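Local structure of R.MvaI (Kocuria varians, 2OAA) at residues G21-T26 / Y181-S186; H55-K60 / Y165-S170; Q130-E135 / V148-D153. The protein is a restriction endonuclease of the MvaI/BcnI family that binds calcium and DNA and probably cuts its recognition sequence with the help of divalent metal ions. All coordinates share one frame; numbering follows the deposited sequence.

How the contacts relate
Along the chain the three contacts are nested: 21-26, then 55-60, then both halves of contact 3, then 165-170 and finally 181-186. Contacts 1 and 2 belong to one mixed sheet, with centres about 17 Å apart. They meet where strands 165-176 and 179-191 run side by side, N185 and S186 facing S170. Contact 3 lies in a separate three-stranded antiparallel sheet, its centre about 26 Å from contact 2's and about 39 Å from contact 1's, contacts 1 and 3 lying on opposite sides of the chain's centre. Helix 152-162 leads from contact 3 to strand 165-176 and so to contact 2, which alone of the three holds metal ligands, a DNA phosphate sharing its calcium.

Contact 1: residues G21-T26 / Y181-S186; sequences GGWHET and YYKYNS
H24 and Y182 face each other as an antiparallel hydrogen-bonded pair, which adds the short strand after helix 8-19 to strand 179-191 of the mixed sheet. H24 N donates to Y182 O at 2.8 Å, and Y182 N returns an equally short bond to H24 O, nearly straight at 168°. The close packing lies on the face carrying W23, Y181 and K183. K183 CB sits over the six-membered ring of W23, 3.6 Å from its centroid, while Y181 CB touches W23 CE3 at 3.6 Å. Bends at chi3 (81°) and chi4 (72°) curl the K183 chain along the indole, with CD and CE near NE1 and CE2, and bring NZ to N185 OD1 at 2.8 Å; E172 is a second partner for this ammonium. An alanine in place of W23 would probably uncover the K183 methylenes and leave a gap beside Y181 CB, the K183 chain then being steadied mainly at its ammonium end. Away from this patch, waters bridge the strands. On the looser side one joins E25 OE1 to Y181 OH, while E25 OE2 pairs with K179. Another spans T26 OG1 and Y182 OH, with T26 OG1 also bonded to R28 O, and a third links G22 O to Y184 N where the strands part. Direct backbone bonds and a CH-pi contact hold the centre; waters, salt bridges and neighbouring residues serve the polar groups around it.

Contact 2: residues H55-K60 / Y165-S170; sequences HDIEIK and YIAVIS. With CA (calcium ion), chain I.
This is a parallel strand pair in the mixed sheet, 57-60 beside 165-170, and it carries a calcium site; D53 with E58-I59-K60 is consistent with the PD-(D/E)XK motif of this nuclease clan. Four backbone bonds zip the strands: E58 N to Y165 O, A167 N to E58 O, K60 N to A167 O, and I169 N to K60 O, the last short (2.7 Å) and almost straight at 174°. I59 turns its carbonyl the other way, and I59 O binds the calcium at 2.3 Å. The E58 side chain reaches the same ion through OE2 at 2.4 Å, because a bend at chi2 (70°) swings the carboxylate away from the partner strand. Two waters, D53 and a DNA phosphate complete the shell. K60 NZ meets E58 OE2 from above the carboxylate plane in a 2.9 Å salt bridge, so this oxygen is shared by metal and ammonium; K60 NZ also bonds L72 O and T71 O. The K60 chain runs over I166, CD lying 4.0 Å from CG2. On the face of I57, I59 and A167 the packing is apolar and locally tight, with I59 CG2 only 3.3 Å from I169 CD1. At the start of the pair, D56 OD2 nears Y165 CE2 (3.5 Å) while D56 OD1 is hydrogen-bonded to S5 OG, and a water joins D56 O to Y165 N. Helix 8-19 covers I57, I59 and A167 through L11, helix 33-41 covers I59 and I169 through F38, and strand 179-191 runs along the other side of 165-170.

Contact 3: residues Q130-E135 / V148-D153; sequences QVVRLE and VYWSFD
The contact is the antiparallel ladder of the beta hairpin formed by strands 131-138 and 143-151, extended to the first residue of helix 152-162. V132 and W150 form the hydrogen-bonded pair: V132 N to W150 O and W150 N to V132 O are both 2.8 Å, with each donor in the carbonyl plane of its acceptor. L134 N bonds V148 O on one side. On the other, F152 N bonds Q130 O at 2.9 Å, approaching from above the carbonyl plane. Q130 CA then lies over the F152 ring, 3.7 Å from its centroid; the two side chains cross at about a right angle, the amide plane turned 54° from the ring, and Q130 NE2 bonds W127 O. Q130 and V131 face D126 in a G1 bulge. On the V131 face of the sheet, Y149 CG stands between its backbone N and carbonyl carbon (chi1 72°), which sets the ring between two neighbours: V131 CG1 is 3.7 Å from CD1, and R133 NH1 is 3.7 Å from CD2. The guanidinium lies with one face over Y149 CB, its plane 44° from the ring's, and NH1 bonds N146 O. On the other face V132 CG1 and CG2 touch W150 and F152. S151 OG caps S154 N. Straight backbone bonds set the strand register, while the F152 N bond and the Q130 CH-pi contact tie the helix start to strand 131-138.

Contact 1: residues G21-T26 / Y181-S186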
loop_
_atom_site.group_PDB
_atom_site.type_symbol
_atom_site.label_atom_id
_atom_site.label_comp_id
_atom_site.label_asym_id
_atom_site.label_seq_id
_atom_site.Cartn_x
_atom_site.Cartn_y
_atom_site.Cartn_z
ATOM N N GLY E 21 -8.022 -20.383 -14.974
ATOM C CA GLY E 21 -8.431 -19.575 -16.123
ATOM C C GLY E 21 -7.289 -19.090 -17.003
ATOM O O GLY E 21 -7.522 -18.578 -18.090
ATOM N N GLY E 22 -6.049 -19.230 -16.536
ATOM C CA GLY E 22 -4.876 -18.856 -17.337
ATOM C C GLY E 22 -4.757 -17.356 -17.558
ATOM O O GLY E 22 -4.934 -16.579 -16.625
ATOM N N TRP E 23 -4.468 -16.948 -18.792
ATOM C CA TRP E 23 -4.296 -15.528 -19.113
ATOM C C TRP E 23 -5.621 -14.784 -19.201
ATOM O O TRP E 23 -6.563 -15.234 -19.868
ATOM C CB TRP E 23 -3.532 -15.351 -20.428
ATOM C CG TRP E 23 -2.085 -15.713 -20.317
ATOM C CD1 TRP E 23 -1.486 -16.864 -20.758
ATOM C CD2 TRP E 23 -1.053 -14.938 -19.691
ATOM N NE1 TRP E 23 -0.142 -16.838 -20.458
ATOM C CE2 TRP E 23 0.148 -15.666 -19.810
ATOM C CE3 TRP E 23 -1.025 -13.692 -19.054
ATOM C CZ2 TRP E 23 1.365 -15.185 -19.309
ATOM C CZ3 TRP E 23 0.166 -13.219 -18.567
ATOM C CH2 TRP E 23 1.351 -13.957 -18.695
ATOM N N HIS E 24 -5.679 -13.630 -18.541
ATOM C CA HIS E 24 -6.881 -12.803 -18.495
ATOM C C HIS E 24 -6.565 -11.400 -18.991
ATOM O O HIS E 24 -5.663 -10.756 -18.457
ATOM C CB HIS E 24 -7.380 -12.702 -17.049
ATOM C CG HIS E 24 -7.765 -14.015 -16.437
ATOM N ND1 HIS E 24 -8.941 -14.661 -16.744
ATOM C CD2 HIS E 24 -7.145 -14.780 -15.509
ATOM C CE1 HIS E 24 -9.026 -15.777 -16.041
ATOM N NE2 HIS E 24 -7.943 -15.877 -15.287
ATOM N N GLU E 25 -7.302 -10.914 -19.983
ATOM C CA GLU E 25 -7.117 -9.545 -20.451
ATOM C C GLU E 25 -7.456 -8.547 -19.351
ATOM O O GLU E 25 -8.429 -8.728 -18.612
ATOM C CB GLU E 25 -7.967 -9.261 -21.680
ATOM C CG GLU E 25 -7.580 -7.963 -22.359
ATOM C CD GLU E 25 -8.419 -7.649 -23.577
ATOM O OE1 GLU E 25 -9.020 -8.583 -24.155
ATOM O OE2 GLU E 25 -8.468 -6.458 -23.947
ATOM N N THR E 26 -6.659 -7.489 -19.240
ATOM C CA THR E 26 -6.927 -6.498 -18.212
ATOM C C THR E 26 -8.313 -5.859 -18.328
ATOM O O THR E 26 -8.793 -5.555 -19.434
ATOM C CB THR E 26 -5.841 -5.422 -18.136
ATOM O OG1 THR E 26 -6.065 -4.629 -16.963
ATOM C CG2 THR E 26 -5.846 -4.515 -19.375
ATOM N N TYR E 181 -2.307 -8.590 -20.439
ATOM C CA TYR E 181 -2.868 -9.788 -19.806
ATOM C C TYR E 181 -2.211 -10.073 -18.477
ATOM O O TYR E 181 -1.027 -9.784 -18.282
ATOM C CB TYR E 181 -2.691 -11.024 -20.700
ATOM C CG TYR E 181 -3.362 -10.905 -22.044
ATOM C CD1 TYR E 181 -4.630 -11.437 -22.257
ATOM C CD2 TYR E 181 -2.717 -10.284 -23.113
ATOM C CE1 TYR E 181 -5.259 -11.317 -23.492
ATOM C CE2 TYR E 181 -3.332 -10.168 -24.355
ATOM C CZ TYR E 181 -4.601 -10.686 -24.536
ATOM O OH TYR E 181 -5.196 -10.573 -25.778
ATOM N N TYR E 182 -2.993 -10.660 -17.578
ATOM C CA TYR E 182 -2.486 -11.159 -16.303
ATOM C C TYR E 182 -2.774 -12.635 -16.137
ATOM O O TYR E 182 -3.810 -13.127 -16.582
ATOM C CB TYR E 182 -3.111 -10.401 -15.136
ATOM C CG TYR E 182 -2.821 -8.926 -15.164
ATOM C CD1 TYR E 182 -1.558 -8.440 -14.806
ATOM C CD2 TYR E 182 -3.793 -8.012 -15.569
ATOM C CE1 TYR E 182 -1.267 -7.057 -14.840
ATOM C CE2 TYR E 182 -3.521 -6.652 -15.601
ATOM C CZ TYR E 182 -2.260 -6.175 -15.239
ATOM O OH TYR E 182 -1.993 -4.816 -15.267
ATOM N N LYS E 183 -1.854 -13.325 -15.476
ATOM C CA LYS E 183 -2.040 -14.727 -15.130
ATOM C C LYS E 183 -1.694 -14.885 -13.664
ATOM O O LYS E 183 -0.625 -14.447 -13.229
ATOM C CB LYS E 183 -1.134 -15.616 -15.987
ATOM C CG LYS E 183 -1.325 -17.100 -15.734
ATOM C CD LYS E 183 -0.828 -17.932 -16.919
ATOM C CE LYS E 183 0.665 -18.113 -16.896
ATOM N NZ LYS E 183 1.079 -19.051 -15.805
ATOM N N TYR E 184 -2.607 -15.498 -12.918
ATOM C CA TYR E 184 -2.472 -15.643 -11.475
ATOM C C TYR E 184 -2.008 -17.056 -11.195
ATOM O O TYR E 184 -2.630 -18.018 -11.655
ATOM C CB TYR E 184 -3.798 -15.298 -10.783
ATOM C CG TYR E 184 -4.273 -13.908 -11.191
ATOM C CD1 TYR E 184 -3.831 -12.771 -10.512
ATOM C CD2 TYR E 184 -5.106 -13.727 -12.286
ATOM C CE1 TYR E 184 -4.225 -11.499 -10.919
ATOM C CE2 TYR E 184 -5.514 -12.471 -12.686
ATOM C CZ TYR E 184 -5.079 -11.364 -11.997
ATOM O OH TYR E 184 -5.489 -10.130 -12.425
ATOM N N ASN E 185 -0.896 -17.174 -10.474
ATOM C CA ASN E 185 -0.181 -18.454 -10.394
ATOM C C ASN E 185 -0.264 -19.220 -9.094
ATOM O O ASN E 185 -0.265 -20.447 -9.100
ATOM C CB ASN E 185 1.290 -18.243 -10.746
ATOM C CG ASN E 185 1.487 -17.825 -12.198
ATOM O OD1 ASN E 185 0.824 -18.336 -13.106
ATOM N ND2 ASN E 185 2.412 -16.897 -12.420
ATOM N N SER E 186 -0.280 -18.499 -7.979
ATOM C CA SER E 186 -0.198 -19.151 -6.674
ATOM C C SER E 186 -0.676 -18.187 -5.605
ATOM O O SER E 186 -0.856 -16.998 -5.871
ATOM C CB SER E 186 1.249 -19.578 -6.392
ATOM O OG SER E 186 2.122 -18.457 -6.399
HETATM O O HOH W 1 -4.961 -16.857 -14.004
HETATM O O HOH W 2 -7.720 -10.528 -25.783
HETATM O O HOH W 3 -3.662 -3.179 -16.636
#

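Contact 2: residues H55-K60 / Y165-S170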
loop_
_atom_site.group_PDB
_atom_site.type_symbol
_atom_site.label_atom_id
_atom_site.label_comp_id
_atom_site.label_asym_id
_atom_site.label_seq_id
_atom_site.Cartn_x
_atom_site.Cartn_y
_atom_site.Cartn_z
ATOM N N HIS E 55 -15.223 -12.314 2.820
ATOM C CA HIS E 55 -15.605 -12.526 4.216
ATOM C C HIS E 55 -14.583 -11.854 5.133
ATOM O O HIS E 55 -14.477 -10.628 5.109
ATOM C CB HIS E 55 -15.815 -14.009 4.513
ATOM C CG HIS E 55 -16.963 -14.592 3.764
ATOM N ND1 HIS E 55 -18.271 -14.425 4.166
ATOM C CD2 HIS E 55 -17.006 -15.311 2.619
ATOM C CE1 HIS E 55 -19.072 -15.037 3.308
ATOM N NE2 HIS E 55 -18.329 -15.577 2.357
ATOM N N ASP E 56 -13.816 -12.621 5.905
ATOM C CA ASP E 56 -12.835 -12.014 6.821
ATOM C C ASP E 56 -11.407 -12.001 6.290
ATOM O O ASP E 56 -10.476 -11.661 7.022
ATOM C CB ASP E 56 -12.880 -12.686 8.203
ATOM C CG ASP E 56 -12.732 -14.199 8.144
ATOM O OD1 ASP E 56 -12.643 -14.771 7.040
ATOM O OD2 ASP E 56 -12.708 -14.817 9.245
ATOM N N ILE E 57 -11.247 -12.358 5.014
ATOM C CA ILE E 57 -9.921 -12.495 4.408
ATOM C C ILE E 57 -9.638 -11.375 3.408
ATOM O O ILE E 57 -10.461 -11.087 2.540
ATOM C CB ILE E 57 -9.765 -13.870 3.709
ATOM C CG1 ILE E 57 -10.026 -15.003 4.711
ATOM C CG2 ILE E 57 -8.377 -14.003 3.073
ATOM C CD1 ILE E 57 -10.452 -16.311 4.053
ATOM N N GLU E 58 -8.463 -10.755 3.538
ATOM C CA GLU E 58 -7.995 -9.753 2.604
ATOM C C GLU E 58 -7.289 -10.451 1.442
ATOM O O GLU E 58 -6.539 -11.396 1.649
ATOM C CB GLU E 58 -7.012 -8.823 3.334
ATOM C CG GLU E 58 -6.248 -7.868 2.448
ATOM C CD GLU E 58 -7.101 -6.770 1.855
ATOM O OE1 GLU E 58 -8.244 -6.554 2.335
ATOM O OE2 GLU E 58 -6.605 -6.100 0.911
ATOM N N ILE E 59 -7.527 -9.974 0.228
ATOM C CA ILE E 59 -6.877 -10.514 -0.960
ATOM C C ILE E 59 -5.993 -9.431 -1.573
ATOM O O ILE E 59 -6.387 -8.274 -1.662
ATOM C CB ILE E 59 -7.918 -10.969 -1.984
ATOM C CG1 ILE E 59 -8.707 -12.153 -1.427
ATOM C CG2 ILE E 59 -7.224 -11.326 -3.296
ATOM C CD1 ILE E 59 -9.877 -12.570 -2.293
ATOM N N LYS E 60 -4.777 -9.775 -1.960
ATOM C CA LYS E 60 -3.914 -8.820 -2.666
ATOM C C LYS E 60 -3.254 -9.538 -3.815
ATOM O O LYS E 60 -2.767 -10.655 -3.637
ATOM C CB LYS E 60 -2.831 -8.267 -1.734
ATOM C CG LYS E 60 -3.375 -7.590 -0.478
ATOM C CD LYS E 60 -2.312 -6.868 0.300
ATOM C CE LYS E 60 -2.944 -6.193 1.508
ATOM N NZ LYS E 60 -3.888 -5.070 1.174
ATOM N N TYR E 165 -6.045 -11.886 7.959
ATOM C CA TYR E 165 -5.617 -12.935 7.056
ATOM C C TYR E 165 -5.359 -12.307 5.701
ATOM O O TYR E 165 -6.296 -11.826 5.064
ATOM C CB TYR E 165 -6.695 -14.029 6.902
ATOM C CG TYR E 165 -7.296 -14.546 8.190
ATOM C CD1 TYR E 165 -6.559 -15.350 9.063
ATOM C CD2 TYR E 165 -8.616 -14.262 8.509
ATOM C CE1 TYR E 165 -7.128 -15.836 10.236
ATOM C CE2 TYR E 165 -9.187 -14.743 9.679
ATOM C CZ TYR E 165 -8.444 -15.523 10.531
ATOM O OH TYR E 165 -9.033 -15.979 11.686
ATOM N N ILE E 166 -4.108 -12.310 5.252
ATOM C CA ILE E 166 -3.782 -11.684 3.969
ATOM C C ILE E 166 -3.399 -12.746 2.928
ATOM O O ILE E 166 -2.319 -13.333 3.014
ATOM C CB ILE E 166 -2.633 -10.671 4.116
ATOM C CG1 ILE E 166 -2.909 -9.690 5.272
ATOM C CG2 ILE E 166 -2.400 -9.951 2.785
ATOM C CD1 ILE E 166 -1.722 -8.780 5.588
ATOM N N ALA E 167 -4.287 -12.994 1.973
ATOM C CA ALA E 167 -4.007 -13.907 0.868
ATOM C C ALA E 167 -3.326 -13.141 -0.244
ATOM O O ALA E 167 -3.954 -12.302 -0.893
ATOM C CB ALA E 167 -5.302 -14.531 0.330
ATOM N N VAL E 168 -2.044 -13.408 -0.450
ATOM C CA VAL E 168 -1.289 -12.729 -1.494
ATOM C C VAL E 168 -1.211 -13.633 -2.705
ATOM O O VAL E 168 -0.683 -14.747 -2.620
ATOM C CB VAL E 168 0.138 -12.386 -1.023
ATOM C CG1 VAL E 168 0.894 -11.573 -2.103
ATOM C CG2 VAL E 168 0.086 -11.609 0.289
ATOM N N ILE E 169 -1.734 -13.136 -3.823
ATOM C CA ILE E 169 -1.776 -13.904 -5.055
ATOM C C ILE E 169 -0.675 -13.437 -5.985
ATOM O O ILE E 169 -0.676 -12.297 -6.447
ATOM C CB ILE E 169 -3.173 -13.824 -5.711
ATOM C CG1 ILE E 169 -4.193 -14.425 -4.728
ATOM C CG2 ILE E 169 -3.195 -14.614 -7.034
ATOM C CD1 ILE E 169 -5.471 -13.710 -4.663
ATOM N N SER E 170 0.294 -14.317 -6.229
ATOM C CA SER E 170 1.418 -13.985 -7.094
ATOM C C SER E 170 1.030 -14.192 -8.548
ATOM O O SER E 170 0.355 -15.176 -8.887
ATOM C CB SER E 170 2.650 -14.809 -6.733
ATOM O OG SER E 170 3.179 -14.373 -5.486
HETATM CA CA CA I . -7.544 -6.344 -1.320
HETATM O O HOH W 4 -8.203 -10.146 6.912
HETATM O O HOH W 5 -5.632 -5.125 -1.946
HETATM O O HOH W 6 -8.462 -6.731 -3.459
#

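Contact 3: residues Q130-E135 / V148-D153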
loop_
_atom_site.group_PDB
_atom_site.type_symbol
_atom_site.label_atom_id
_atom_site.label_comp_id
_atom_site.label_asym_id
_atom_site.label_seq_id
_atom_site.Cartn_x
_atom_site.Cartn_y
_atom_site.Cartn_z
ATOM N N GLN E 130 4.016 5.750 21.568
ATOM C CA GLN E 130 3.219 4.863 20.695
ATOM C C GLN E 130 2.621 5.635 19.503
ATOM O O GLN E 130 1.417 5.593 19.235
ATOM C CB GLN E 130 2.140 4.120 21.499
ATOM C CG GLN E 130 2.694 3.324 22.661
ATOM C CD GLN E 130 3.066 1.940 22.252
ATOM O OE1 GLN E 130 2.196 1.102 22.004
ATOM N NE2 GLN E 130 4.367 1.675 22.175
ATOM N N VAL E 131 3.489 6.355 18.807
ATOM C CA VAL E 131 3.115 6.999 17.555
ATOM C C VAL E 131 4.168 6.745 16.489
ATOM O O VAL E 131 5.345 6.488 16.781
ATOM C CB VAL E 131 2.864 8.540 17.678
ATOM C CG1 VAL E 131 1.773 8.846 18.705
ATOM C CG2 VAL E 131 4.154 9.308 17.978
ATOM N N VAL E 132 3.710 6.831 15.242
ATOM C CA VAL E 132 4.563 6.836 14.069
ATOM C C VAL E 132 4.590 8.276 13.599
ATOM O O VAL E 132 3.536 8.839 13.271
ATOM C CB VAL E 132 3.976 5.953 12.973
ATOM C CG1 VAL E 132 4.784 6.073 11.694
ATOM C CG2 VAL E 132 3.900 4.494 13.442
ATOM N N ARG E 133 5.767 8.892 13.622
ATOM C CA ARG E 133 5.855 10.326 13.332
ATOM C C ARG E 133 6.643 10.609 12.064
ATOM O O ARG E 133 7.704 10.048 11.852
ATOM C CB ARG E 133 6.508 11.054 14.523
ATOM C CG ARG E 133 6.340 12.574 14.472
ATOM C CD ARG E 133 6.761 13.251 15.777
ATOM N NE ARG E 133 5.870 12.933 16.894
ATOM C CZ ARG E 133 4.693 13.518 17.132
ATOM N NH1 ARG E 133 4.231 14.482 16.338
ATOM N NH2 ARG E 133 3.982 13.140 18.184
ATOM N N LEU E 134 6.138 11.521 11.244
ATOM C CA LEU E 134 6.879 11.954 10.066
ATOM C C LEU E 134 7.751 13.155 10.389
ATOM O O LEU E 134 7.271 14.158 10.920
ATOM C CB LEU E 134 5.913 12.340 8.947
ATOM C CG LEU E 134 6.512 12.915 7.662
ATOM C CD1 LEU E 134 7.281 11.842 6.907
ATOM C CD2 LEU E 134 5.390 13.489 6.804
ATOM N N GLU E 135 9.022 13.064 10.027
ATOM C CA GLU E 135 9.973 14.164 10.210
ATOM C C GLU E 135 10.311 14.742 8.850
ATOM O O GLU E 135 10.733 14.006 7.945
ATOM C CB GLU E 135 11.257 13.673 10.880
ATOM C CG GLU E 135 11.050 13.108 12.254
ATOM C CD GLU E 135 12.297 12.465 12.831
ATOM O OE1 GLU E 135 13.120 11.888 12.074
ATOM O OE2 GLU E 135 12.434 12.529 14.067
ATOM N N VAL E 148 3.202 15.711 11.874
ATOM C CA VAL E 148 2.340 14.673 11.289
ATOM C C VAL E 148 2.598 13.316 11.945
ATOM O O VAL E 148 3.740 12.844 12.005
ATOM C CB VAL E 148 2.535 14.579 9.757
ATOM C CG1 VAL E 148 1.729 13.425 9.163
ATOM C CG2 VAL E 148 2.172 15.897 9.093
ATOM N N TYR E 149 1.545 12.675 12.448
ATOM C CA TYR E 149 1.746 11.362 13.074
ATOM C C TYR E 149 0.519 10.476 12.955
ATOM O O TYR E 149 -0.591 10.960 12.680
ATOM C CB TYR E 149 2.166 11.491 14.547
ATOM C CG TYR E 149 1.052 11.939 15.463
ATOM C CD1 TYR E 149 0.250 11.012 16.130
ATOM C CD2 TYR E 149 0.812 13.294 15.674
ATOM C CE1 TYR E 149 -0.784 11.415 16.972
ATOM C CE2 TYR E 149 -0.219 13.718 16.528
ATOM C CZ TYR E 149 -1.005 12.772 17.172
ATOM O OH TYR E 149 -2.022 13.186 18.005
ATOM N N TRP E 150 0.744 9.178 13.166
ATOM C CA TRP E 150 -0.305 8.176 13.296
ATOM C C TRP E 150 -0.152 7.520 14.652
ATOM O O TRP E 150 0.941 7.093 15.015
ATOM C CB TRP E 150 -0.142 7.076 12.248
ATOM C CG TRP E 150 -0.256 7.518 10.813
ATOM C CD1 TRP E 150 -1.336 7.340 9.995
ATOM C CD2 TRP E 150 0.751 8.163 10.022
ATOM N NE1 TRP E 150 -1.065 7.832 8.747
ATOM C CE2 TRP E 150 0.206 8.353 8.732
ATOM C CE3 TRP E 150 2.057 8.607 10.279
ATOM C CZ2 TRP E 150 0.916 8.984 7.706
ATOM C CZ3 TRP E 150 2.777 9.221 9.264
ATOM C CH2 TRP E 150 2.197 9.406 7.981
ATOM N N SER E 151 -1.244 7.407 15.394
ATOM C CA SER E 151 -1.188 6.666 16.656
ATOM C C SER E 151 -1.064 5.166 16.382
ATOM O O SER E 151 -1.575 4.672 15.365
ATOM C CB SER E 151 -2.420 6.967 17.508
ATOM O OG SER E 151 -3.602 6.451 16.908
ATOM N N PHE E 152 -0.378 4.438 17.268
ATOM C CA PHE E 152 -0.353 2.977 17.141
ATOM C C PHE E 152 -1.783 2.452 17.138
ATOM O O PHE E 152 -2.101 1.538 16.376
ATOM C CB PHE E 152 0.403 2.299 18.297
ATOM C CG PHE E 152 1.904 2.264 18.149
ATOM C CD1 PHE E 152 2.600 3.193 17.384
ATOM C CD2 PHE E 152 2.628 1.302 18.830
ATOM C CE1 PHE E 152 4.001 3.158 17.307
ATOM C CE2 PHE E 152 4.027 1.262 18.756
ATOM C CZ PHE E 152 4.702 2.183 17.994
ATOM N N ASP E 153 -2.644 3.030 17.978
ATOM C CA ASP E 153 -4.040 2.591 18.045
ATOM C C ASP E 153 -4.759 2.703 16.698
ATOM O O ASP E 153 -5.519 1.810 16.323
ATOM C CB ASP E 153 -4.810 3.373 19.111
ATOM C CG ASP E 153 -4.545 2.874 20.518
ATOM O OD1 ASP E 153 -3.900 1.817 20.689
ATOM O OD2 ASP E 153 -4.997 3.553 21.463
HETATM O O HOH W 7 5.502 16.096 9.978
#